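PDB 3WZ2: proteasome assembly chaperone family protein from Pyrococcus furiosus DSM 3638, which is an archaeal homolog of the proteasome-assembly chaperones, found as a five-chain assembly, and probably helps proteasomes to assemble or work. Local coordinates for residues P9-P15 with I49-L55; A98-V102 with K162-A167; V94-A98 with G158-K162; P70-F74 with I84-L89. One frame throughout, in Å; residues are numbered along the deposited sequence.

Contact 1 (P9-P15 with I49-L55)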
loop_
_atom_site.group_PDB
_atom_site.type_symbol
_atom_site.label_atom_id
_atom_site.label_comp_id
_atom_site.label_asym_id
_atom_site.label_seq_id
_atom_site.Cartn_x
_atom_site.Cartn_y
_atom_site.Cartn_z
ATOM N N PRO B 9 1.251 -16.687 -5.295
ATOM C CA PRO B 9 2.195 -15.702 -4.734
ATOM C C PRO B 9 3.547 -16.280 -4.329
ATOM O O PRO B 9 4.560 -15.602 -4.470
ATOM C CB PRO B 9 1.482 -15.167 -3.491
ATOM C CG PRO B 9 0.521 -16.238 -3.110
ATOM C CD PRO B 9 0.159 -17.010 -4.358
ATOM N N VAL B 10 3.551 -17.504 -3.811
ATOM C CA VAL B 10 4.800 -18.232 -3.585
ATOM C C VAL B 10 4.692 -19.605 -4.176
ATOM O O VAL B 10 3.733 -20.285 -3.922
ATOM C CB VAL B 10 5.090 -18.348 -2.083
ATOM C CG1 VAL B 10 6.220 -19.316 -1.832
ATOM C CG2 VAL B 10 5.437 -16.995 -1.499
ATOM N N ASN B 11 5.679 -20.025 -4.964
ATOM C CA ASN B 11 5.774 -21.438 -5.382
ATOM C C ASN B 11 7.025 -22.085 -4.896
ATOM O O ASN B 11 8.102 -21.523 -5.058
ATOM C CB ASN B 11 5.715 -21.625 -6.898
ATOM C CG ASN B 11 4.356 -21.276 -7.449
ATOM O OD1 ASN B 11 3.542 -22.175 -7.659
ATOM N ND2 ASN B 11 4.054 -19.986 -7.586
ATOM N N LEU B 12 6.914 -23.292 -4.364
ATOM C CA LEU B 12 8.099 -24.080 -4.052
ATOM C C LEU B 12 8.466 -24.876 -5.246
ATOM O O LEU B 12 7.691 -25.702 -5.685
ATOM C CB LEU B 12 7.870 -25.045 -2.882
ATOM C CG LEU B 12 8.478 -24.889 -1.523
ATOM C CD1 LEU B 12 8.521 -23.417 -1.190
ATOM C CD2 LEU B 12 7.699 -25.688 -0.500
ATOM N N VAL B 13 9.676 -24.695 -5.744
ATOM C CA VAL B 13 10.208 -25.604 -6.730
ATOM C C VAL B 13 11.108 -26.567 -5.997
ATOM O O VAL B 13 12.230 -26.242 -5.649
ATOM C CB VAL B 13 10.975 -24.853 -7.861
ATOM C CG1 VAL B 13 11.493 -25.821 -8.931
ATOM C CG2 VAL B 13 10.064 -23.818 -8.506
ATOM N N LEU B 14 10.612 -27.763 -5.787
ATOM C CA LEU B 14 11.236 -28.696 -4.888
ATOM C C LEU B 14 10.714 -30.107 -5.173
ATOM O O LEU B 14 9.533 -30.371 -4.947
ATOM C CB LEU B 14 10.900 -28.289 -3.458
ATOM C CG LEU B 14 11.607 -29.083 -2.378
ATOM C CD1 LEU B 14 13.109 -28.972 -2.520
ATOM C CD2 LEU B 14 11.178 -28.596 -1.008
ATOM N N PRO B 15 11.588 -31.021 -5.641
ATOM C CA PRO B 15 11.103 -32.394 -5.820
ATOM C C PRO B 15 10.736 -33.045 -4.494
ATOM O O PRO B 15 11.257 -32.669 -3.441
ATOM C CB PRO B 15 12.281 -33.120 -6.476
ATOM C CG PRO B 15 13.467 -32.284 -6.200
ATOM C CD PRO B 15 12.994 -30.868 -6.036
ATOM N N ILE B 49 18.820 -28.458 -4.693
ATOM C CA ILE B 49 17.723 -29.248 -5.262
ATOM C C ILE B 49 16.451 -28.448 -5.576
ATOM O O ILE B 49 15.558 -28.962 -6.223
ATOM C CB ILE B 49 17.364 -30.479 -4.392
ATOM C CG1 ILE B 49 16.949 -30.067 -2.970
ATOM C CG2 ILE B 49 18.530 -31.450 -4.358
ATOM C CD1 ILE B 49 16.221 -31.157 -2.199
ATOM N N GLY B 50 16.363 -27.219 -5.093
ATOM C CA GLY B 50 15.207 -26.398 -5.345
ATOM C C GLY B 50 15.307 -25.012 -4.768
ATOM O O GLY B 50 16.331 -24.612 -4.246
ATOM N N TYR B 51 14.208 -24.268 -4.876
ATOM C CA TYR B 51 14.194 -22.886 -4.472
ATOM C C TYR B 51 12.780 -22.423 -4.245
ATOM O O TYR B 51 11.825 -23.082 -4.646
ATOM C CB TYR B 51 14.903 -22.013 -5.519
ATOM C CG TYR B 51 14.339 -22.138 -6.923
ATOM C CD1 TYR B 51 14.604 -23.259 -7.688
ATOM C CD2 TYR B 51 13.568 -21.133 -7.470
ATOM C CE1 TYR B 51 14.113 -23.388 -8.971
ATOM C CE2 TYR B 51 13.069 -21.247 -8.763
ATOM C CZ TYR B 51 13.337 -22.382 -9.503
ATOM O OH TYR B 51 12.847 -22.515 -10.805
ATOM N N VAL B 52 12.657 -21.271 -3.617
ATOM C CA VAL B 52 11.408 -20.561 -3.525
ATOM C C VAL B 52 11.330 -19.492 -4.606
ATOM O O VAL B 52 12.267 -18.724 -4.835
ATOM C CB VAL B 52 11.284 -19.860 -2.193
ATOM C CG1 VAL B 52 9.942 -19.175 -2.071
ATOM C CG2 VAL B 52 11.503 -20.844 -1.068
ATOM N N ASP B 53 10.192 -19.445 -5.264
ATOM C CA ASP B 53 9.987 -18.572 -6.401
ATOM C C ASP B 53 8.786 -17.680 -6.109
ATOM O O ASP B 53 7.696 -18.164 -5.838
ATOM C CB ASP B 53 9.728 -19.413 -7.662
ATOM C CG ASP B 53 9.535 -18.562 -8.905
ATOM O OD1 ASP B 53 10.159 -17.478 -9.015
ATOM O OD2 ASP B 53 8.743 -18.967 -9.750
ATOM N N SER B 54 8.998 -16.374 -6.164
ATOM C CA SER B 54 7.942 -15.410 -5.919
ATOM C C SER B 54 8.314 -14.078 -6.517
ATOM O O SER B 54 9.467 -13.630 -6.409
ATOM C CB SER B 54 7.768 -15.233 -4.412
ATOM O OG SER B 54 6.842 -14.202 -4.077
ATOM N N LEU B 55 7.323 -13.400 -7.077
ATOM C CA LEU B 55 7.498 -12.025 -7.562
ATOM C C LEU B 55 7.886 -11.086 -6.452
ATOM O O LEU B 55 8.358 -9.997 -6.712
ATOM C CB LEU B 55 6.211 -11.495 -8.181
ATOM C CG LEU B 55 5.693 -12.274 -9.395
ATOM C CD1 LEU B 55 4.268 -11.801 -9.715
ATOM C CD2 LEU B 55 6.621 -12.121 -10.598
#
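Val-13 lies over one face of the Tyr-51 ring, the two side chains running alongside and pointing the same way. The Val-13 CB stands 3.9 Å from the centroid of the Tyr-51 ring in a CH-pi contact displaced toward the rim, and Val-13 CG1 meets Tyr-51 CE1 at 3.6 Å. The ring gets there because CG of Tyr-51 sits between its own backbone N and carbonyl carbon (chi1 56°), which keeps it beside its cross-strand neighbour. Without the ring, an alanine here would probably strip Val-13 of the ring face it packs on and leave Trp-165 of the second subunit without its edge-to-face partner. These residues face each other across an antiparallel ladder, in which strand 11-13 forms an outer strand, within this chain, of the large mixed sheet. Val-13 with Tyr-51 and Asn-11 with Asp-53 are hydrogen-bonded pairs; the bond from Asn-11 N to Asp-53 O is almost perfectly straight (178°). Leu-12 and Val-52, the non-hydrogen-bonded pair between them, point to the other face, toward helix 91-107, and Leu-12 CD1 reaches Val-52 CG2 at 3.9 Å. On this side Val-10 also crosses Val-52 obliquely, CG1 to CG1 at 3.7 Å, and Val-10 touches Leu-93 of helix 91-107. Next to the Asn-11/Asp-53 pair, Ser-54 OG donates to Pro-9 O at 2.7 Å, and Ser-54 OG is also hydrogen-bonded with Phe-56 N. At the other end Ile-49 and Gly-50 both face Phe-74 in a classic beta bulge; Gly-50 suits it, since a CB there would run into Val-13 O.

Contact 2 (A98-V102 with K162-A167)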
loop_
_atom_site.group_PDB
_atom_site.type_symbol
_atom_site.label_atom_id
_atom_site.label_comp_id
_atom_site.label_asym_id
_atom_site.label_seq_id
_atom_site.Cartn_x
_atom_site.Cartn_y
_atom_site.Cartn_z
ATOM N N ALA B 98 6.137 -20.304 4.780
ATOM C CA ALA B 98 5.895 -21.342 5.786
ATOM C C ALA B 98 4.708 -22.228 5.423
ATOM O O ALA B 98 4.789 -23.465 5.510
ATOM C CB ALA B 98 5.662 -20.737 7.153
ATOM N N LYS B 99 3.631 -21.611 4.969
ATOM C CA LYS B 99 2.466 -22.368 4.515
ATOM C C LYS B 99 2.828 -23.339 3.377
ATOM O O LYS B 99 2.414 -24.499 3.402
ATOM C CB LYS B 99 1.301 -21.423 4.127
ATOM C CG LYS B 99 0.719 -20.608 5.304
ATOM C CD LYS B 99 -0.303 -21.414 6.092
ATOM C CE LYS B 99 -0.422 -20.826 7.447
ATOM N NZ LYS B 99 -1.600 -21.293 8.228
ATOM N N GLU B 100 3.553 -22.878 2.363
ATOM C CA GLU B 100 3.925 -23.788 1.257
ATOM C C GLU B 100 4.894 -24.868 1.707
ATOM O O GLU B 100 4.804 -26.000 1.273
ATOM C CB GLU B 100 4.559 -23.032 0.097
ATOM C CG GLU B 100 3.635 -22.080 -0.622
ATOM C CD GLU B 100 2.404 -22.759 -1.231
ATOM O OE1 GLU B 100 2.539 -23.829 -1.877
ATOM O OE2 GLU B 100 1.289 -22.209 -1.035
ATOM N N ILE B 101 5.814 -24.519 2.604
ATOM C CA ILE B 101 6.718 -25.515 3.135
ATOM C C ILE B 101 5.931 -26.619 3.876
ATOM O O ILE B 101 6.153 -27.794 3.669
ATOM C CB ILE B 101 7.746 -24.883 4.068
ATOM C CG1 ILE B 101 8.752 -24.084 3.249
ATOM C CG2 ILE B 101 8.427 -25.938 4.908
ATOM C CD1 ILE B 101 9.715 -23.238 4.080
ATOM N N VAL B 102 4.971 -26.219 4.703
ATOM C CA VAL B 102 4.201 -27.186 5.441
ATOM C C VAL B 102 3.334 -28.059 4.522
ATOM O O VAL B 102 3.257 -29.256 4.727
ATOM C CB VAL B 102 3.363 -26.491 6.511
ATOM C CG1 VAL B 102 2.326 -27.425 7.098
ATOM C CG2 VAL B 102 4.287 -25.964 7.593
ATOM N N LYS B 162 7.012 -19.975 13.365
ATOM C CA LYS B 162 5.838 -20.281 12.565
ATOM C C LYS B 162 5.824 -21.732 12.169
ATOM O O LYS B 162 4.819 -22.386 12.276
ATOM C CB LYS B 162 5.757 -19.402 11.300
ATOM C CG LYS B 162 4.392 -19.476 10.598
ATOM C CD LYS B 162 3.330 -18.786 11.453
ATOM C CE LYS B 162 1.904 -19.096 11.068
ATOM N NZ LYS B 162 1.540 -18.459 9.791
ATOM N N LEU B 163 6.967 -22.225 11.727
ATOM C CA LEU B 163 7.075 -23.625 11.328
ATOM C C LEU B 163 6.829 -24.557 12.471
ATOM O O LEU B 163 6.147 -25.563 12.332
ATOM C CB LEU B 163 8.469 -23.932 10.815
ATOM C CG LEU B 163 8.775 -24.613 9.524
ATOM C CD1 LEU B 163 7.648 -24.390 8.561
ATOM C CD2 LEU B 163 10.156 -24.235 8.982
ATOM N N LEU B 164 7.425 -24.260 13.612
ATOM C CA LEU B 164 7.185 -25.090 14.793
ATOM C C LEU B 164 5.682 -25.324 14.945
ATOM O O LEU B 164 5.225 -26.458 15.073
ATOM C CB LEU B 164 7.739 -24.407 16.035
ATOM C CG LEU B 164 7.450 -25.032 17.388
ATOM C CD1 LEU B 164 8.068 -26.410 17.456
ATOM C CD2 LEU B 164 7.959 -24.138 18.498
ATOM N N TRP B 165 4.917 -24.235 14.906
ATOM C CA TRP B 165 3.481 -24.284 15.189
ATOM C C TRP B 165 2.759 -24.968 14.000
ATOM O O TRP B 165 1.990 -25.923 14.201
ATOM C CB TRP B 165 2.925 -22.881 15.465
ATOM C CG TRP B 165 1.383 -22.848 15.548
ATOM C CD1 TRP B 165 0.524 -22.353 14.617
ATOM C CD2 TRP B 165 0.582 -23.347 16.606
ATOM N NE1 TRP B 165 -0.762 -22.517 15.028
ATOM C CE2 TRP B 165 -0.761 -23.141 16.246
ATOM C CE3 TRP B 165 0.866 -23.945 17.821
ATOM C CZ2 TRP B 165 -1.824 -23.492 17.079
ATOM C CZ3 TRP B 165 -0.193 -24.308 18.662
ATOM C CH2 TRP B 165 -1.524 -24.099 18.281
ATOM N N GLU B 166 3.012 -24.488 12.784
ATOM C CA GLU B 166 2.230 -24.950 11.631
ATOM C C GLU B 166 2.512 -26.393 11.270
ATOM O O GLU B 166 1.583 -27.161 10.985
ATOM C CB GLU B 166 2.427 -24.067 10.417
ATOM C CG GLU B 166 1.773 -22.680 10.548
ATOM C CD GLU B 166 0.242 -22.720 10.663
ATOM O OE1 GLU B 166 -0.360 -23.593 9.997
ATOM O OE2 GLU B 166 -0.365 -21.918 11.465
ATOM N N ALA B 167 3.768 -26.787 11.377
ATOM C CA ALA B 167 4.112 -28.175 11.165
ATOM C C ALA B 167 3.461 -29.105 12.181
ATOM O O ALA B 167 2.935 -30.166 11.837
ATOM C CB ALA B 167 5.611 -28.343 11.152
#
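Glu-166 starts against Val-102 and ends at Lys-99, its aliphatic base on the apolar side and its carboxylate on the charged side. Its CB rests on Val-102 CG2 at 3.9 Å, the two side chains crossing at about a right angle. The chain then bends at chi2 (-64°) and turns the carboxylate toward Lys-99, where Glu-166 CD comes to 3.4 Å from Lys-99 NZ. At the tip OE1 accepts a weak hydrogen bond from Lys-99 NZ at 3.2 Å, part of a salt bridge that Lys-99 enters obliquely, after its own bend at chi2; Glu-166 OE2 lies 3.5 Å from Lys-99 NZ. Helices 91-107 and 158-169 lie on one face of the mixed sheet, and their segments 98-102 and 162-167 cross at -44°; the first helix belongs to the beta-alpha-beta crossover from strand 80-85 to strand 112-120. On the sheet side of the salt bridge the contact is apolar. Leu-163 CD1 fits against Val-102 CG2 at 3.8 Å and against Ile-101 CG2 at 4.0 Å; Leu-163 also touches Val-113 and Ser-115 of strand 112-120, while Ile-101 packs on Phe-22. The small Ala-98 suits a position facing the other helix, its CB touching Lys-162 CG at 3.9 Å. Lys-162 NZ lies 4.5 Å from Lys-99 NZ, a pairing of like charges that the Glu-166 carboxylate probably offsets. Past the charged groups stands the third subunit: its Asp-53 packs on Glu-166 and makes a long, weak ion pair with Lys-99, and Tyr-51 of that subunit meets Trp-165 edge-to-face.

Contact 3 (V94-A98 with G158-K162)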
loop_
_atom_site.group_PDB
_atom_site.type_symbol
_atom_site.label_atom_id
_atom_site.label_comp_id
_atom_site.label_asym_id
_atom_site.label_seq_id
_atom_site.Cartn_x
_atom_site.Cartn_y
_atom_site.Cartn_z
ATOM N N VAL B 94 6.971 -14.389 4.841
ATOM C CA VAL B 94 7.445 -15.495 5.678
ATOM C C VAL B 94 6.289 -16.430 5.993
ATOM O O VAL B 94 6.435 -17.631 5.806
ATOM C CB VAL B 94 8.056 -14.995 6.986
ATOM C CG1 VAL B 94 8.270 -16.142 7.947
ATOM C CG2 VAL B 94 9.362 -14.261 6.728
ATOM N N ASN B 95 5.119 -15.880 6.350
ATOM C CA ASN B 95 3.929 -16.720 6.520
ATOM C C ASN B 95 3.502 -17.492 5.264
ATOM O O ASN B 95 3.180 -18.670 5.344
ATOM C CB ASN B 95 2.728 -15.924 7.024
ATOM C CG ASN B 95 2.896 -15.451 8.448
ATOM O OD1 ASN B 95 3.516 -16.120 9.263
ATOM N ND2 ASN B 95 2.325 -14.304 8.757
ATOM N N GLU B 96 3.537 -16.847 4.116
ATOM C CA GLU B 96 3.201 -17.543 2.896
ATOM C C GLU B 96 4.186 -18.671 2.610
ATOM O O GLU B 96 3.783 -19.729 2.136
ATOM C CB GLU B 96 3.144 -16.584 1.706
ATOM C CG GLU B 96 1.973 -15.612 1.699
ATOM C CD GLU B 96 0.734 -16.184 1.013
ATOM O OE1 GLU B 96 0.619 -17.439 0.877
ATOM O OE2 GLU B 96 -0.137 -15.367 0.602
ATOM N N ILE B 97 5.477 -18.425 2.822
ATOM C CA ILE B 97 6.473 -19.433 2.543
ATOM C C ILE B 97 6.318 -20.594 3.502
ATOM O O ILE B 97 6.351 -21.734 3.083
ATOM C CB ILE B 97 7.902 -18.865 2.595
ATOM C CG1 ILE B 97 8.134 -17.875 1.445
ATOM C CG2 ILE B 97 8.940 -19.976 2.509
ATOM C CD1 ILE B 97 9.295 -16.934 1.690
ATOM N N ALA B 98 6.137 -20.304 4.780
ATOM C CA ALA B 98 5.895 -21.342 5.786
ATOM C C ALA B 98 4.708 -22.228 5.423
ATOM O O ALA B 98 4.789 -23.465 5.510
ATOM C CB ALA B 98 5.662 -20.737 7.153
ATOM N N GLY B 158 9.562 -15.164 13.770
ATOM C CA GLY B 158 10.052 -15.493 12.458
ATOM C C GLY B 158 9.683 -16.885 11.996
ATOM O O GLY B 158 8.804 -17.566 12.577
ATOM N N MET B 159 10.379 -17.310 10.948
ATOM C CA MET B 159 10.103 -18.584 10.305
ATOM C C MET B 159 10.103 -19.723 11.317
ATOM O O MET B 159 9.249 -20.618 11.251
ATOM C CB MET B 159 11.110 -18.834 9.160
ATOM C CG MET B 159 10.969 -20.176 8.456
ATOM S SD MET B 159 9.411 -20.384 7.607
ATOM C CE MET B 159 9.665 -19.434 6.112
ATOM N N SER B 160 11.104 -19.727 12.209
ATOM C CA SER B 160 11.292 -20.867 13.105
ATOM C C SER B 160 10.088 -21.045 14.010
ATOM O O SER B 160 9.568 -22.142 14.163
ATOM C CB SER B 160 12.570 -20.701 13.927
ATOM O OG SER B 160 13.675 -20.857 13.042
ATOM N N GLY B 161 9.603 -19.941 14.575
ATOM C CA GLY B 161 8.358 -19.977 15.377
ATOM C C GLY B 161 7.144 -20.450 14.595
ATOM O O GLY B 161 6.323 -21.205 15.088
ATOM N N LYS B 162 7.012 -19.975 13.365
ATOM C CA LYS B 162 5.838 -20.281 12.565
ATOM C C LYS B 162 5.824 -21.732 12.169
ATOM O O LYS B 162 4.819 -22.386 12.276
ATOM C CB LYS B 162 5.757 -19.402 11.300
ATOM C CG LYS B 162 4.392 -19.476 10.598
ATOM C CD LYS B 162 3.330 -18.786 11.453
ATOM C CE LYS B 162 1.904 -19.096 11.068
ATOM N NZ LYS B 162 1.540 -18.459 9.791
#
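Met-159 sends CG anti to its backbone N (chi1 177°) and then turns twice, at chi2 (64°) and chi3 (78°), a hooked shape that lays its sulfur and methyl against Val-94, Ile-97 and Ala-98 on the facing helix. The Met-159 SD rests on Ala-98 CB at 3.8 Å, and a small side chain suits the place where the sulfur passes. From there the methyl continues inward, Met-159 CE reaching Ile-97 CG2 at 3.7 Å with the side chains at about a right angle, and Val-94 CG1 lies 4.0 Å from the same CE. A flexible, unbranched thioether suits this spot, since it can fold to follow the opposing surface. On the other flank Lys-162 brings its NZ to Asn-95 OD1 in a weak hydrogen bond of 3.1 Å. The stronger polar ties of Asn-95 are on its amide nitrogen, which donates to the backbone oxygens of Ile-57 and Leu-55 of the third subunit; this probably fixes the amide's rotation, with OD1 toward the lysine. Gly-158, beside Val-94, has a positive phi at which a CB would jam against the preceding carbonyl, so glycine fits these backbone angles. This is helix-on-helix packing on one face of the mixed beta sheet of an alpha/beta fold, with a polar flank given over to the subunit interface.

Contact 4 (P70-F74 with I84-L89)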
loop_
_atom_site.group_PDB
_atom_site.type_symbol
_atom_site.label_atom_id
_atom_site.label_comp_id
_atom_site.label_asym_id
_atom_site.label_seq_id
_atom_site.Cartn_x
_atom_site.Cartn_y
_atom_site.Cartn_z
ATOM N N PRO B 70 19.504 -18.865 -6.594
ATOM C CA PRO B 70 18.535 -17.919 -6.071
ATOM C C PRO B 70 18.723 -17.727 -4.585
ATOM O O PRO B 70 19.372 -18.530 -3.933
ATOM C CB PRO B 70 17.191 -18.576 -6.399
ATOM C CG PRO B 70 17.494 -20.021 -6.349
ATOM C CD PRO B 70 18.931 -20.215 -6.724
ATOM N N PRO B 71 18.185 -16.639 -4.055
ATOM C CA PRO B 71 18.459 -16.282 -2.677
ATOM C C PRO B 71 17.746 -17.135 -1.656
ATOM O O PRO B 71 18.203 -17.177 -0.519
ATOM C CB PRO B 71 17.985 -14.815 -2.584
ATOM C CG PRO B 71 17.032 -14.647 -3.695
ATOM C CD PRO B 71 17.451 -15.593 -4.777
ATOM N N LEU B 72 16.646 -17.798 -2.027
ATOM C CA LEU B 72 15.961 -18.721 -1.115
ATOM C C LEU B 72 16.004 -20.106 -1.701
ATOM O O LEU B 72 15.408 -20.355 -2.736
ATOM C CB LEU B 72 14.508 -18.306 -0.907
ATOM C CG LEU B 72 14.282 -17.384 0.264
ATOM C CD1 LEU B 72 14.884 -16.008 0.021
ATOM C CD2 LEU B 72 12.794 -17.261 0.539
ATOM N N ARG B 73 16.798 -20.970 -1.107
ATOM C CA ARG B 73 17.133 -22.212 -1.757
ATOM C C ARG B 73 17.057 -23.388 -0.781
ATOM O O ARG B 73 17.084 -23.204 0.431
ATOM C CB ARG B 73 18.502 -22.171 -2.483
ATOM C CG ARG B 73 19.586 -21.484 -1.740
ATOM C CD ARG B 73 20.842 -21.241 -2.583
ATOM N NE ARG B 73 21.885 -20.879 -1.643
ATOM C CZ ARG B 73 22.001 -19.697 -1.092
ATOM N NH1 ARG B 73 21.164 -18.713 -1.420
ATOM N NH2 ARG B 73 22.992 -19.464 -0.254
ATOM N N PHE B 74 16.941 -24.574 -1.361
ATOM C CA PHE B 74 16.912 -25.841 -0.640
ATOM C C PHE B 74 18.046 -26.711 -1.116
ATOM O O PHE B 74 18.245 -26.883 -2.324
ATOM C CB PHE B 74 15.594 -26.559 -0.895
ATOM C CG PHE B 74 14.400 -25.758 -0.475
ATOM C CD1 PHE B 74 14.045 -25.677 0.850
ATOM C CD2 PHE B 74 13.647 -25.060 -1.414
ATOM C CE1 PHE B 74 12.953 -24.927 1.243
ATOM C CE2 PHE B 74 12.548 -24.305 -1.019
ATOM C CZ PHE B 74 12.214 -24.226 0.321
ATOM N N ILE B 84 17.608 -22.475 3.237
ATOM C CA ILE B 84 18.482 -21.321 3.493
ATOM C C ILE B 84 17.846 -20.102 2.855
ATOM O O ILE B 84 17.227 -20.206 1.807
ATOM C CB ILE B 84 19.874 -21.596 2.856
ATOM C CG1 ILE B 84 20.598 -22.705 3.729
ATOM C CG2 ILE B 84 20.674 -20.304 2.660
ATOM C CD1 ILE B 84 21.931 -23.185 3.232
ATOM N N ALA B 85 18.024 -18.945 3.469
ATOM C CA ALA B 85 17.675 -17.687 2.857
ATOM C C ALA B 85 18.771 -16.654 3.064
ATOM O O ALA B 85 19.215 -16.447 4.182
ATOM C CB ALA B 85 16.365 -17.168 3.445
ATOM N N ASP B 86 19.131 -15.936 2.010
ATOM C CA ASP B 86 20.102 -14.875 2.111
ATOM C C ASP B 86 19.516 -13.472 2.251
ATOM O O ASP B 86 20.266 -12.518 2.360
ATOM C CB ASP B 86 21.073 -14.962 0.932
ATOM C CG ASP B 86 22.071 -16.134 1.090
ATOM O OD1 ASP B 86 22.511 -16.386 2.223
ATOM O OD2 ASP B 86 22.377 -16.830 0.096
ATOM N N ILE B 87 18.195 -13.353 2.334
ATOM C CA ILE B 87 17.541 -12.064 2.541
ATOM C C ILE B 87 16.549 -12.222 3.697
ATOM O O ILE B 87 16.079 -13.327 3.970
ATOM C CB ILE B 87 16.854 -11.582 1.246
ATOM C CG1 ILE B 87 15.972 -12.672 0.691
ATOM C CG2 ILE B 87 17.914 -11.299 0.191
ATOM C CD1 ILE B 87 15.089 -12.207 -0.444
ATOM N N PHE B 88 16.273 -11.144 4.409
ATOM C CA PHE B 88 15.375 -11.219 5.581
ATOM C C PHE B 88 14.093 -10.613 5.064
ATOM O O PHE B 88 14.072 -9.486 4.646
ATOM C CB PHE B 88 15.931 -10.518 6.869
ATOM C CG PHE B 88 15.010 -10.629 8.115
ATOM C CD1 PHE B 88 15.195 -11.634 9.081
ATOM C CD2 PHE B 88 13.988 -9.682 8.347
ATOM C CE1 PHE B 88 14.372 -11.708 10.213
ATOM C CE2 PHE B 88 13.165 -9.762 9.468
ATOM C CZ PHE B 88 13.349 -10.778 10.397
ATOM N N LEU B 89 13.046 -11.415 5.062
ATOM C CA LEU B 89 11.861 -11.155 4.305
ATOM C C LEU B 89 10.782 -10.585 5.205
ATOM O O LEU B 89 10.821 -10.755 6.402
ATOM C CB LEU B 89 11.380 -12.454 3.667
ATOM C CG LEU B 89 12.246 -12.928 2.491
ATOM C CD1 LEU B 89 11.685 -14.183 1.900
ATOM C CD2 LEU B 89 12.342 -11.857 1.399
HETATM O O HOH W 1 24.311 -18.106 2.280
#
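Asp-86 OD2 is gripped end-on by both terminal nitrogens of Arg-73, with NH1 and NH2 each 2.7 Å from it. The oxygen lies in the guanidinium plane, but both nitrogens come from the same face of the carboxylate, NH1 from 42° above its plane, and the two flat groups are turned 41° apart. Arg-73 reaches so far because its chain is extended from CG to NE, with Tyr-75 OH hydrogen-bonded to NE and Pro-70 O accepting from NH1 at 3.1 Å. Over one guanidinium face lies Ile-84 CG2, 3.8 Å from Arg-73 NH2. A leucine in place of Arg-73 would probably leave the Asp-86 carboxylate without its charge mate and Pro-70 O without this donor. The bridge spans the open end of the beta hairpin made by strands 72-77 and 80-85, in which Arg-73 and Ile-84 form the hydrogen-bonded pair; past it, Asp-86 N still donates to Pro-71 O at 3.0 Å. Leu-72 and Ala-85, the non-hydrogen-bonded pair, point to the opposite face, and the Leu-72 CG touches the small Ala-85 CB at 3.8 Å. The forked end of Leu-72 then divides its contacts: Leu-72 crosses Ile-87 at about a right angle, CD1 to CG1 at 3.6 Å, and its CD2 meets Leu-89 CD1 tip to tip at 3.5 Å. Both Leu-72 and Leu-89 go on to touch Ile-97 of helix 91-107.

From the N terminus, contact 1 comes first, closing a loop that holds strand 21-24 and helix 32-43 and adding strand 11-13 to the sheet. Contact 4 follows in series and closes the short hairpin; its strand 72-77 neighbours strand 47-53, so the two contacts meet through Phe-74, Ile-49 and Gly-50. The chain then enters helix 91-107, where contacts 3 and 2 open in turn. Each spans some sixty residues to helix 158-169, and they close in the same order, so their loops are staggered and overlap, sharing Ala-98 and Lys-162. Ile-97 touches Val-10, Val-52, Leu-72 and Leu-89, thereby tying the helix pair to the sheet of contacts 1 and 4.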